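Local coordinates for 2'-deoxycytidine 5'-triphosphate deaminase (Agrobacterium tumefaciens, PDB 2R9Q), which probably catalyses the hydrolytic deamination of dCTP to dUTP, a step that supplies precursors for thymidine nucleotides, at residues B[24-29]-B[101-106]; B[39-44]-B[165-170]; B[45-50]-B[159-164]; B[106-111]-B[134-139]; B[274-279]-B[338-343]. One frame throughout, in Å; residues are numbered along the deposited sequence.

Contact 1. Residues B[24-29]-B[101-106]; sequences GDKLKS and ALPADM
Lys26 and Ala101 approach each other backbone to backbone, their CA atoms 4.6 Å apart, and one hydrogen bond joins the segments: Ala101 N donates to Lys26 O at 2.8 Å. It is nearly straight at the hydrogen (162°), yet the donor stands 44° above the carbonyl plane rather than on a lone pair. Van der Waals contacts, mostly of carbon with carbonyl oxygen, surround this bond. Lys26 CB lies 3.3 Å from Ala101 O, and Lys26 CD passes the same oxygen at 3.8 Å, so the aliphatic part of the lysine runs alongside that carbonyl. CD of Pro103 touches Lys26 CB at 4.1 Å. The methyl of Ala101 points at the other segment and comes within 4.0 Å of Lys26 O. CG of Lys26 is turned anti to its carbonyl carbon (chi1 -54°), and further bends at chi2 and chi4 curl the chain back on its own segment, where Lys26 NZ bonds to Gly24 O at 2.7 Å. Gly24 is the first residue beyond helix 15-23, which closes in a Schellman motif: Lys26 N bonds to Leu21 O and Asp25 N to Phe22 O, with Asp25 in the positive-phi position. Beyond the motif the chain straightens into strand 27-28, which pairs antiparallel with strand 91-101 through the backbones of Lys28 and Ser99. After Ala101 the partner chain enters a type I turn from Pro103 to Met106, fastened by Met106 N on Pro103 O at 2.8 Å. Inward, Leu27 and Leu102 both pack on Phe168 of strand 162-170.

Contact 2. Residues B[39-44]-B[165-170]; sequences QPASLD and QIRFRI
Leu43 and Ile166 form the hydrogen-bonded pair of two antiparallel strands, 42-44 and 165-170, whose axes come within 4.4 Å at 154°; the domain belongs to the dUTPase superfamily, whose folds are built largely of such strands. Backbone bonds run both ways: Leu43 N to Ile166 O and Ile166 N to Leu43 O, each 2.8 Å long. Next along, Asp44 and Gln165 are a non-hydrogen-bonded pair whose side chains are bonded to each other. They lie side by side, pointing the same way: CG of Gln165 sits between its backbone N and carbonyl carbon (chi1 48°) and the chain extends beyond it, which carries NE2 to 2.7 Å from Asp44 OD1, nearly along the C-O axis, with the oxygen in the plane of the amide. The other carboxylate oxygen, OD2, is salt-bridged to Arg162 and Lys113. Apolar packing brings Leu43 CB to 4.1 Å from Ile166 CG2; Leu43 CD2 reaches the edge of the Phe168 ring, while Ile166 CG1 sits over one ring face, offset toward the rim. Less well supplied is the hydroxyl of Ser42, buried here with no polar partner in the model. At the far end the guanidinium of Arg167 bridges outward, NH1 to Ala277 O and NH2 to Phe297 O in the C-terminal domain, and its NE donates to Ala41 O at 2.9 Å, bent to 143° at the hydrogen.

Contact 3. Residues B[45-50]-B[159-164]; sequences LRLGSK and RGSRLS
Arg46 and Arg162 lie side by side and point the same way, their CG atoms 3.7 Å apart, in the fraying antiparallel end of the pair formed by strands 42-46 and 162-170 of the dUTPase-like domain. Their guanidinium planes stand nearly perpendicular, and the groups part: Arg46 turns to Glu98 and Ser29 OG, Arg162 to Asp34 and Asp36. The leucines are set differently. Leu47 and Leu163 cross at about a right angle, CD1 to CD1 at 4.0 Å, and Leu47 CD1 also rests on Ser161 CB. Between these side chains the backbones are joined by Leu47 N to Ser161 O at 3.0 Å, in the carbonyl plane, and by Gly160 N to Leu47 O at 2.9 Å. Nearer the regular sheet Leu45 N donates directly to Ser164 O at 3.0 Å, and a water links Leu45 O, to which it donates, with Leu163 N, from which it accepts. Arg159 closes the other end. With CG anti to the backbone N (chi1 -178°) and the chain extended as far as NE, it runs past Ser49; NH1 donates to Ser49 OG at 2.9 Å, the oxygen lying 28° out of the guanidinium plane and the bond bent to 137°.

Contact 4. Residues B[106-111]-B[134-139]; sequences MSASAN and DKIPAG
Asp134 O receives two donors, Ala110 N at 2.8 Å from across the contact and Lys135 NZ at 2.7 Å from its own segment, and they reach it from opposite faces of its carbonyl plane. Bends at chi2 (-67°) and chi4 (-74°) fold the lysine back over the strand pair, and on the way NZ passes 3.3 Å from Ser109 CB. Further along, Ala108 and Ile136 make a hydrogen-bonded antiparallel pair: Ile136 N to Ala108 O is 2.8 Å and Ala108 N to Ile136 O is 3.1 Å. Their side chains share one face, with Ala108 CB 4.1 Å from Ile136 CB, and Ile136 CD1 curls to 3.4 Å from Ala108 O. The pairing outlasts the short strand 135-136, since Gly139 N still donates to Met106 O at 2.8 Å after Pro137. In the next shell, Asp134 OD1 takes the backbone N of Val125, which ties the side chain of Asp134 to strand 121-127, and the Ser109 hydroxyl bonds to Arg169 NH1. Strand 106-112 thus has 135-136 along one edge and 162-170 along the other, as backbone bonds from Ser107, Ser109 and Asn111 to Arg169, Arg167 and Gln165 establish, while Ile166 and Phe168 of that strand pack against Ala108.

Contact 5. Residues B[274-279]-B[338-343]; sequences LYAAEM and EHMLEK
Ala276 and Glu338 form the hydrogen-bonded pair at the compact part of this contact, with Ala276 N to Glu338 O and Glu338 N to Ala276 O both 2.9 Å. Met340 extends the pairing by one bond, its N donating to Leu274 O from well above that carbonyl plane. Its backbone position leaves CB 3.3 Å from Leu274 O; CG, anti to the carbonyl carbon (chi1 -65°), and a bend at chi2 (-61°) then bring SD to 3.7 Å from Ala276 CB. Beside this pair Tyr275 and His339, partners in the non-hydrogen-bonded position, send their side chains the same way; the rings meet obliquely, centroids 4.9 Å apart and planes at 41°, with Tyr275 CE1 over one face of the imidazole. His339 NE2 bonds to Glu179, which limits how that ring can turn. At the looser, exposed end the side chains of Leu274 and Lys343 cross at about a right angle, CD2 of the leucine 3.7 Å from CB of the lysine, and a water donates to Leu274 O. At the opposite end, OE1 of Glu278 and OE1 of Glu338 lie 5.3 Å apart about a water, while their OE2 atoms bond to Asn111 and Arg169, the latter a salt bridge. Strand 331-339 stands between 275-281 and 202-205 in a four-stranded antiparallel sheet, and Ile12 of strand 11-12 packs on Ala276, Glu338 and Met340.

Overall arrangement
Contacts 2 and 3 run along strand 162-170 of the N-terminal domain and share its pairing with 42-46, and contact 4 adjoins it through the neighbouring strand 106-112, Arg167 N to Ser109 O being 2.9 Å. Contact 1 shares Met106 with contact 4, and its Leu27 CD2 packs 3.5 Å from Leu43 CD2 of contact 2. The C-terminal domain enters at contact 5, centred 10 Å from contact 2 and bonded to it by Arg167 NH1 to Ala277 O (2.9 Å). Contact 4 reaches it too, Asn111 ND2 lying 2.9 Å from Glu278 OE2. Contact 3 lies farthest from it, 26 Å between centres. These polar crossings join the two domains at these points.

Contact 1. Residues B[24-29]-B[101-106]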
# COMPACT_ATOMS: atom_id res chain seq x y z
N GLY B 24 -41.65 9.41 25.69
CA GLY B 24 -42.82 9.51 24.84
C GLY B 24 -42.73 8.66 23.59
O GLY B 24 -43.45 8.91 22.63
N ASP B 25 -41.84 7.66 23.60
CA ASP B 25 -41.60 6.75 22.45
C ASP B 25 -41.39 7.40 21.04
O ASP B 25 -41.75 6.82 20.02
CB ASP B 25 -42.71 5.66 22.40
CG ASP B 25 -42.36 4.42 23.22
OD1 ASP B 25 -41.81 3.44 22.66
OD2 ASP B 25 -42.64 4.41 24.44
N LYS B 26 -40.81 8.60 20.98
CA LYS B 26 -40.42 9.20 19.70
C LYS B 26 -39.00 8.76 19.29
O LYS B 26 -38.58 8.93 18.14
CB LYS B 26 -40.49 10.73 19.74
CG LYS B 26 -41.83 11.37 20.19
CD LYS B 26 -43.08 10.69 19.65
CE LYS B 26 -44.36 11.29 20.26
NZ LYS B 26 -44.36 11.27 21.75
N LEU B 27 -38.28 8.23 20.27
CA LEU B 27 -36.99 7.60 20.11
C LEU B 27 -37.07 6.27 20.88
O LEU B 27 -37.46 6.23 22.05
CB LEU B 27 -35.87 8.53 20.63
CG LEU B 27 -34.51 8.01 21.10
CD1 LEU B 27 -33.73 7.21 20.02
CD2 LEU B 27 -33.68 9.21 21.62
N LYS B 28 -36.76 5.17 20.20
CA LYS B 28 -36.88 3.84 20.79
C LYS B 28 -35.54 3.16 20.85
O LYS B 28 -34.60 3.54 20.17
CB LYS B 28 -37.84 2.95 19.99
CG LYS B 28 -39.31 3.32 20.07
CD LYS B 28 -39.81 3.89 18.76
CE LYS B 28 -41.29 3.64 18.62
NZ LYS B 28 -41.60 2.20 18.38
N SER B 29 -35.47 2.13 21.69
CA SER B 29 -34.29 1.28 21.76
C SER B 29 -34.66 -0.14 22.16
O SER B 29 -35.70 -0.35 22.76
CB SER B 29 -33.23 1.83 22.70
OG SER B 29 -32.00 1.17 22.46
N ALA B 101 -39.04 7.64 15.69
CA ALA B 101 -40.31 8.16 15.19
C ALA B 101 -40.33 9.67 15.55
O ALA B 101 -40.90 10.09 16.55
CB ALA B 101 -41.47 7.41 15.80
N LEU B 102 -39.65 10.47 14.74
CA LEU B 102 -39.45 11.89 15.00
C LEU B 102 -40.68 12.79 14.72
O LEU B 102 -41.36 12.63 13.69
CB LEU B 102 -38.26 12.39 14.16
CG LEU B 102 -36.89 12.60 14.83
CD1 LEU B 102 -36.58 11.57 15.89
CD2 LEU B 102 -35.80 12.66 13.74
N PRO B 103 -40.97 13.75 15.63
CA PRO B 103 -41.89 14.86 15.32
C PRO B 103 -41.53 15.53 13.99
O PRO B 103 -40.35 15.74 13.73
CB PRO B 103 -41.66 15.84 16.48
CG PRO B 103 -41.16 15.00 17.61
CD PRO B 103 -40.43 13.83 16.99
N ALA B 104 -42.53 15.89 13.19
CA ALA B 104 -42.32 16.40 11.82
C ALA B 104 -41.47 17.69 11.70
O ALA B 104 -40.96 17.99 10.61
CB ALA B 104 -43.67 16.60 11.11
N ASP B 105 -41.34 18.43 12.81
CA ASP B 105 -40.45 19.62 12.87
C ASP B 105 -39.01 19.33 13.36
O ASP B 105 -38.15 20.22 13.39
CB ASP B 105 -41.09 20.74 13.72
CG ASP B 105 -41.25 20.37 15.21
OD1 ASP B 105 -41.61 19.22 15.55
OD2 ASP B 105 -41.02 21.26 16.05
N MET B 106 -38.77 18.08 13.74
CA MET B 106 -37.52 17.63 14.34
C MET B 106 -36.75 16.78 13.34
O MET B 106 -37.28 15.83 12.76
CB MET B 106 -37.80 16.82 15.61
CG MET B 106 -36.57 16.48 16.44
SD MET B 106 -36.90 15.51 17.92
CE MET B 106 -38.01 16.64 18.81

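Contact 2. Residues B[39-44]-B[165-170]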
# COMPACT_ATOMS: atom_id res chain seq x y z
N GLN B 39 -25.84 12.41 26.20
CA GLN B 39 -24.87 13.44 26.42
C GLN B 39 -25.67 14.74 26.53
O GLN B 39 -26.88 14.74 26.25
CB GLN B 39 -23.84 13.47 25.28
CG GLN B 39 -23.17 12.13 24.96
CD GLN B 39 -22.45 11.55 26.13
OE1 GLN B 39 -21.97 12.27 27.00
NE2 GLN B 39 -22.40 10.23 26.18
N PRO B 40 -25.01 15.83 26.97
CA PRO B 40 -25.65 17.15 27.07
C PRO B 40 -26.43 17.63 25.82
O PRO B 40 -27.50 18.19 25.98
CB PRO B 40 -24.47 18.07 27.37
CG PRO B 40 -23.48 17.21 28.05
CD PRO B 40 -23.62 15.86 27.46
N ALA B 41 -25.92 17.37 24.60
CA ALA B 41 -26.57 17.81 23.35
C ALA B 41 -26.56 16.76 22.21
O ALA B 41 -26.58 17.12 21.02
CB ALA B 41 -25.94 19.09 22.88
N SER B 42 -26.54 15.47 22.59
CA SER B 42 -26.53 14.34 21.66
C SER B 42 -26.78 13.04 22.42
O SER B 42 -26.78 13.00 23.64
CB SER B 42 -25.20 14.25 20.90
OG SER B 42 -24.09 14.20 21.79
N LEU B 43 -26.99 11.97 21.67
CA LEU B 43 -27.13 10.64 22.20
C LEU B 43 -26.20 9.65 21.47
O LEU B 43 -26.19 9.55 20.25
CB LEU B 43 -28.59 10.22 22.05
CG LEU B 43 -29.00 8.76 22.21
CD1 LEU B 43 -29.09 8.33 23.66
CD2 LEU B 43 -30.28 8.56 21.45
N ASP B 44 -25.40 8.94 22.25
CA ASP B 44 -24.69 7.73 21.78
C ASP B 44 -25.63 6.65 21.25
O ASP B 44 -26.72 6.42 21.80
CB ASP B 44 -23.81 7.13 22.88
CG ASP B 44 -22.56 7.95 23.11
OD1 ASP B 44 -22.45 9.06 22.53
OD2 ASP B 44 -21.68 7.47 23.87
N GLN B 165 -22.68 9.14 17.56
CA GLN B 165 -23.74 9.88 18.25
C GLN B 165 -24.64 10.73 17.33
O GLN B 165 -24.23 11.17 16.26
CB GLN B 165 -23.19 10.71 19.39
CG GLN B 165 -22.02 11.52 19.09
CD GLN B 165 -21.37 12.08 20.32
OE1 GLN B 165 -20.75 13.14 20.26
NE2 GLN B 165 -21.52 11.41 21.46
N ILE B 166 -25.88 10.89 17.77
CA ILE B 166 -26.92 11.60 17.05
C ILE B 166 -27.36 12.86 17.85
O ILE B 166 -27.66 12.78 19.04
CB ILE B 166 -28.09 10.63 16.72
CG1 ILE B 166 -29.13 11.27 15.79
CG2 ILE B 166 -28.78 10.10 17.95
CD1 ILE B 166 -30.22 10.31 15.43
N ARG B 167 -27.36 14.01 17.18
CA ARG B 167 -27.83 15.28 17.74
C ARG B 167 -29.17 15.64 17.10
O ARG B 167 -29.31 15.62 15.89
CB ARG B 167 -26.80 16.37 17.48
CG ARG B 167 -27.19 17.79 17.85
CD ARG B 167 -25.97 18.69 17.86
NE ARG B 167 -25.05 18.42 18.98
CZ ARG B 167 -23.93 19.09 19.21
NH1 ARG B 167 -23.55 20.06 18.40
NH2 ARG B 167 -23.17 18.79 20.26
N PHE B 168 -30.16 15.95 17.93
CA PHE B 168 -31.51 16.32 17.47
C PHE B 168 -31.72 17.82 17.52
O PHE B 168 -31.20 18.48 18.40
CB PHE B 168 -32.59 15.65 18.32
CG PHE B 168 -32.44 14.17 18.43
CD1 PHE B 168 -33.07 13.34 17.54
CD2 PHE B 168 -31.65 13.61 19.42
CE1 PHE B 168 -32.92 11.99 17.62
CE2 PHE B 168 -31.50 12.26 19.51
CZ PHE B 168 -32.13 11.45 18.61
N ARG B 169 -32.47 18.34 16.55
CA ARG B 169 -32.74 19.77 16.47
C ARG B 169 -34.10 20.17 15.85
O ARG B 169 -34.69 19.43 15.07
CB ARG B 169 -31.60 20.43 15.69
CG ARG B 169 -31.45 19.92 14.29
CD ARG B 169 -30.42 20.71 13.52
NE ARG B 169 -29.09 20.73 14.13
CZ ARG B 169 -28.24 19.71 14.14
NH1 ARG B 169 -28.56 18.52 13.63
NH2 ARG B 169 -27.05 19.87 14.69
N ILE B 170 -34.60 21.35 16.23
CA ILE B 170 -35.73 21.98 15.53
C ILE B 170 -35.21 23.23 14.83
O ILE B 170 -34.69 24.12 15.47
CB ILE B 170 -36.93 22.28 16.45
CG1 ILE B 170 -37.41 20.96 17.11
CG2 ILE B 170 -38.09 22.93 15.66
CD1 ILE B 170 -37.87 21.09 18.54
O HOH W 1 -29.42 16.43 20.52

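Contact 3. Residues B[45-50]-B[159-164]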
# COMPACT_ATOMS: atom_id res chain seq x y z
N LEU B 45 -25.19 6.04 20.16
CA LEU B 45 -25.88 4.97 19.49
C LEU B 45 -25.12 3.67 19.73
O LEU B 45 -23.90 3.65 19.72
CB LEU B 45 -25.99 5.25 17.99
CG LEU B 45 -26.74 6.49 17.53
CD1 LEU B 45 -26.37 6.76 16.05
CD2 LEU B 45 -28.24 6.34 17.76
N ARG B 46 -25.86 2.60 19.95
CA ARG B 46 -25.31 1.32 20.28
C ARG B 46 -25.55 0.33 19.16
O ARG B 46 -26.61 0.30 18.58
CB ARG B 46 -25.95 0.75 21.55
CG ARG B 46 -25.79 1.55 22.82
CD ARG B 46 -26.56 0.95 23.96
NE ARG B 46 -28.01 1.16 23.86
CZ ARG B 46 -28.88 0.81 24.81
NH1 ARG B 46 -30.18 1.01 24.64
NH2 ARG B 46 -28.47 0.26 25.94
N LEU B 47 -24.54 -0.49 18.91
CA LEU B 47 -24.64 -1.64 18.01
C LEU B 47 -25.61 -2.70 18.51
O LEU B 47 -25.68 -3.02 19.73
CB LEU B 47 -23.27 -2.31 17.78
CG LEU B 47 -22.05 -1.45 17.41
CD1 LEU B 47 -20.85 -2.34 17.09
CD2 LEU B 47 -22.37 -0.48 16.29
N GLY B 48 -26.35 -3.23 17.55
CA GLY B 48 -27.17 -4.41 17.73
C GLY B 48 -26.33 -5.69 17.76
O GLY B 48 -25.11 -5.64 17.93
N SER B 49 -27.01 -6.83 17.61
CA SER B 49 -26.41 -8.17 17.72
C SER B 49 -25.80 -8.78 16.44
O SER B 49 -25.16 -9.81 16.51
CB SER B 49 -27.48 -9.13 18.24
OG SER B 49 -28.03 -8.68 19.47
N LYS B 50 -26.03 -8.17 15.28
CA LYS B 50 -25.57 -8.69 13.99
C LYS B 50 -24.79 -7.60 13.25
O LYS B 50 -25.22 -6.43 13.18
CB LYS B 50 -26.74 -9.06 13.07
CG LYS B 50 -27.72 -10.20 13.37
CD LYS B 50 -28.56 -10.38 11.99
CE LYS B 50 -29.68 -11.56 11.90
NZ LYS B 50 -30.01 -12.02 10.40
N ARG B 159 -22.46 -6.16 20.82
CA ARG B 159 -23.75 -5.59 21.14
C ARG B 159 -23.53 -4.59 22.27
O ARG B 159 -22.91 -4.91 23.27
CB ARG B 159 -24.75 -6.67 21.51
CG ARG B 159 -26.12 -6.12 21.80
CD ARG B 159 -27.07 -7.16 22.35
NE ARG B 159 -28.33 -6.55 22.82
CZ ARG B 159 -29.35 -6.21 22.03
NH1 ARG B 159 -29.32 -6.44 20.72
NH2 ARG B 159 -30.43 -5.66 22.55
N GLY B 160 -24.00 -3.38 22.05
CA GLY B 160 -23.80 -2.28 22.98
C GLY B 160 -22.71 -1.27 22.67
O GLY B 160 -22.73 -0.20 23.23
N SER B 161 -21.77 -1.61 21.80
CA SER B 161 -20.65 -0.73 21.50
C SER B 161 -21.16 0.60 20.98
O SER B 161 -22.16 0.66 20.28
CB SER B 161 -19.65 -1.38 20.53
OG SER B 161 -18.99 -2.49 21.11
N ARG B 162 -20.50 1.68 21.38
CA ARG B 162 -20.93 3.02 21.05
C ARG B 162 -19.84 3.68 20.24
O ARG B 162 -18.81 3.96 20.76
CB ARG B 162 -21.23 3.79 22.32
CG ARG B 162 -22.51 3.34 22.96
CD ARG B 162 -22.51 3.39 24.46
NE ARG B 162 -22.22 4.73 24.91
CZ ARG B 162 -22.35 5.19 26.16
NH1 ARG B 162 -22.80 4.42 27.13
NH2 ARG B 162 -22.04 6.45 26.43
N LEU B 163 -20.07 3.87 18.94
CA LEU B 163 -19.05 4.46 18.07
C LEU B 163 -19.46 5.83 17.56
O LEU B 163 -18.63 6.67 17.24
CB LEU B 163 -18.70 3.51 16.94
CG LEU B 163 -18.00 2.15 17.17
CD1 LEU B 163 -18.94 1.12 17.77
CD2 LEU B 163 -17.50 1.60 15.85
N SER B 164 -20.75 6.10 17.64
CA SER B 164 -21.36 7.22 16.99
C SER B 164 -22.34 7.91 17.90
O SER B 164 -22.78 7.35 18.88
CB SER B 164 -22.08 6.68 15.76
OG SER B 164 -22.48 7.73 14.94
O HOH W 2 -22.42 2.73 17.76

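Contact 4. Residues B[106-111]-B[134-139]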
# COMPACT_ATOMS: atom_id res chain seq x y z
N MET B 106 -38.77 18.08 13.74
CA MET B 106 -37.52 17.63 14.34
C MET B 106 -36.75 16.78 13.34
O MET B 106 -37.28 15.83 12.76
CB MET B 106 -37.80 16.82 15.61
CG MET B 106 -36.57 16.48 16.44
SD MET B 106 -36.90 15.51 17.92
CE MET B 106 -38.01 16.64 18.81
N SER B 107 -35.49 17.18 13.15
CA SER B 107 -34.52 16.44 12.36
C SER B 107 -33.31 16.03 13.21
O SER B 107 -33.24 16.36 14.39
CB SER B 107 -34.06 17.29 11.16
OG SER B 107 -33.20 18.34 11.54
N ALA B 108 -32.38 15.29 12.62
CA ALA B 108 -31.14 14.99 13.31
C ALA B 108 -29.93 14.78 12.38
O ALA B 108 -30.07 14.51 11.21
CB ALA B 108 -31.32 13.84 14.29
N SER B 109 -28.74 14.97 12.95
CA SER B 109 -27.49 14.59 12.28
C SER B 109 -26.59 13.66 13.17
O SER B 109 -26.75 13.58 14.37
CB SER B 109 -26.76 15.85 11.79
OG SER B 109 -26.24 16.62 12.84
N ALA B 110 -25.65 12.95 12.54
CA ALA B 110 -24.74 12.02 13.23
C ALA B 110 -23.26 12.35 12.94
O ALA B 110 -22.91 12.88 11.89
CB ALA B 110 -25.07 10.58 12.86
N ASN B 111 -22.43 12.10 13.95
CA ASN B 111 -20.99 12.25 13.89
C ASN B 111 -20.36 11.15 14.74
O ASN B 111 -20.99 10.63 15.67
CB ASN B 111 -20.57 13.61 14.43
CG ASN B 111 -20.52 14.66 13.37
OD1 ASN B 111 -20.20 14.38 12.21
ND2 ASN B 111 -20.82 15.89 13.76
N ASP B 134 -25.51 10.29 7.54
CA ASP B 134 -25.39 11.06 8.77
C ASP B 134 -26.44 12.19 8.94
O ASP B 134 -26.31 13.03 9.82
CB ASP B 134 -23.98 11.64 8.92
CG ASP B 134 -22.89 10.56 9.00
OD1 ASP B 134 -23.15 9.42 9.39
OD2 ASP B 134 -21.73 10.89 8.70
N LYS B 135 -27.46 12.18 8.09
CA LYS B 135 -28.57 13.11 8.14
C LYS B 135 -29.88 12.31 8.24
O LYS B 135 -30.16 11.43 7.43
CB LYS B 135 -28.59 14.05 6.93
CG LYS B 135 -27.35 14.94 6.80
CD LYS B 135 -27.25 15.95 7.92
CE LYS B 135 -25.78 16.33 8.26
NZ LYS B 135 -25.01 15.26 9.01
N ILE B 136 -30.63 12.62 9.29
CA ILE B 136 -31.94 12.08 9.53
C ILE B 136 -32.95 13.21 9.16
O ILE B 136 -32.90 14.31 9.72
CB ILE B 136 -32.09 11.62 10.99
CG1 ILE B 136 -31.02 10.59 11.34
CG2 ILE B 136 -33.47 11.00 11.23
CD1 ILE B 136 -29.65 11.11 11.60
N PRO B 137 -33.84 12.94 8.18
CA PRO B 137 -34.78 13.99 7.76
C PRO B 137 -35.77 14.38 8.86
O PRO B 137 -35.97 13.63 9.79
CB PRO B 137 -35.52 13.36 6.58
CG PRO B 137 -34.72 12.16 6.20
CD PRO B 137 -34.02 11.70 7.41
N ALA B 138 -36.31 15.60 8.74
CA ALA B 138 -37.37 16.08 9.62
C ALA B 138 -38.48 15.06 9.58
O ALA B 138 -38.94 14.70 8.52
CB ALA B 138 -37.87 17.46 9.20
N GLY B 139 -38.84 14.55 10.75
CA GLY B 139 -39.97 13.65 10.89
C GLY B 139 -39.71 12.18 10.63
O GLY B 139 -40.65 11.41 10.53
O HOH W 3 -22.98 15.22 10.44

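Contact 5. Residues B[274-279]-B[338-343]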
# COMPACT_ATOMS: atom_id res chain seq x y z
N LEU B 274 -25.38 27.11 26.89
CA LEU B 274 -26.60 27.31 26.12
C LEU B 274 -26.33 27.21 24.61
O LEU B 274 -27.17 27.57 23.78
CB LEU B 274 -27.19 28.68 26.43
CG LEU B 274 -27.70 28.97 27.83
CD1 LEU B 274 -28.24 30.41 27.80
CD2 LEU B 274 -28.75 27.92 28.21
N TYR B 275 -25.11 26.75 24.30
CA TYR B 275 -24.66 26.52 22.95
C TYR B 275 -24.00 25.15 22.83
O TYR B 275 -23.38 24.63 23.77
CB TYR B 275 -23.69 27.62 22.53
CG TYR B 275 -24.33 28.99 22.57
CD1 TYR B 275 -24.82 29.57 21.41
CD2 TYR B 275 -24.48 29.67 23.78
CE1 TYR B 275 -25.43 30.83 21.44
CE2 TYR B 275 -25.10 30.93 23.83
CZ TYR B 275 -25.58 31.50 22.65
OH TYR B 275 -26.19 32.74 22.67
N ALA B 276 -24.21 24.54 21.68
CA ALA B 276 -23.41 23.41 21.26
C ALA B 276 -22.56 23.87 20.07
O ALA B 276 -22.83 24.93 19.48
CB ALA B 276 -24.31 22.23 20.89
N ALA B 277 -21.52 23.11 19.76
CA ALA B 277 -20.69 23.32 18.56
C ALA B 277 -20.47 22.04 17.72
O ALA B 277 -20.75 20.91 18.14
CB ALA B 277 -19.35 23.94 18.94
N GLU B 278 -19.97 22.26 16.51
CA GLU B 278 -19.57 21.21 15.62
C GLU B 278 -18.31 21.66 14.90
O GLU B 278 -18.21 22.79 14.45
CB GLU B 278 -20.68 20.89 14.63
CG GLU B 278 -20.48 19.63 13.81
CD GLU B 278 -21.71 19.24 12.98
OE1 GLU B 278 -22.75 19.93 13.01
OE2 GLU B 278 -21.64 18.22 12.31
N MET B 279 -17.34 20.74 14.85
CA MET B 279 -16.08 20.96 14.19
C MET B 279 -16.31 20.73 12.70
O MET B 279 -16.99 19.78 12.33
CB MET B 279 -15.05 19.96 14.74
CG MET B 279 -13.73 20.56 15.23
SD MET B 279 -12.69 21.14 13.89
CE MET B 279 -13.00 22.90 13.96
N GLU B 338 -24.15 26.66 17.58
CA GLU B 338 -25.57 26.52 17.39
C GLU B 338 -26.24 26.65 18.77
O GLU B 338 -25.70 26.19 19.79
CB GLU B 338 -25.85 25.16 16.74
CG GLU B 338 -27.24 24.97 16.19
CD GLU B 338 -27.48 23.61 15.53
OE1 GLU B 338 -26.49 22.84 15.30
OE2 GLU B 338 -28.66 23.32 15.24
N HIS B 339 -27.41 27.31 18.80
CA HIS B 339 -28.20 27.47 20.02
C HIS B 339 -28.78 26.16 20.54
O HIS B 339 -29.32 25.36 19.79
CB HIS B 339 -29.40 28.41 19.82
CG HIS B 339 -29.04 29.85 19.66
ND1 HIS B 339 -28.85 30.69 20.74
CD2 HIS B 339 -28.86 30.60 18.55
CE1 HIS B 339 -28.54 31.90 20.29
NE2 HIS B 339 -28.54 31.87 18.97
N MET B 340 -28.70 25.98 21.84
CA MET B 340 -29.47 24.97 22.51
C MET B 340 -30.91 25.44 22.63
O MET B 340 -31.17 26.64 22.70
CB MET B 340 -28.88 24.72 23.88
CG MET B 340 -27.48 24.13 23.84
SD MET B 340 -27.31 22.54 23.05
CE MET B 340 -28.07 21.43 24.23
N LEU B 341 -31.84 24.49 22.58
CA LEU B 341 -33.25 24.74 22.88
C LEU B 341 -33.47 25.06 24.36
O LEU B 341 -34.23 25.96 24.68
CB LEU B 341 -34.12 23.52 22.52
CG LEU B 341 -34.74 23.41 21.13
CD1 LEU B 341 -35.62 22.16 21.08
CD2 LEU B 341 -35.53 24.67 20.78
N GLU B 342 -32.82 24.30 25.24
CA GLU B 342 -32.76 24.60 26.67
C GLU B 342 -31.37 24.23 27.20
O GLU B 342 -30.55 23.66 26.47
CB GLU B 342 -33.85 23.85 27.45
N LYS B 343 -31.10 24.55 28.46
CA LYS B 343 -29.83 24.23 29.09
C LYS B 343 -29.82 22.74 29.44
O LYS B 343 -30.80 22.24 29.96
CB LYS B 343 -29.61 25.07 30.35
CG LYS B 343 -28.17 25.06 30.89
CD LYS B 343 -28.04 25.82 32.25
CE LYS B 343 -26.61 26.41 32.50
NZ LYS B 343 -25.52 25.38 32.73
O HOH W 4 -28.65 29.85 23.00
O HOH W 5 -24.17 20.70 15.45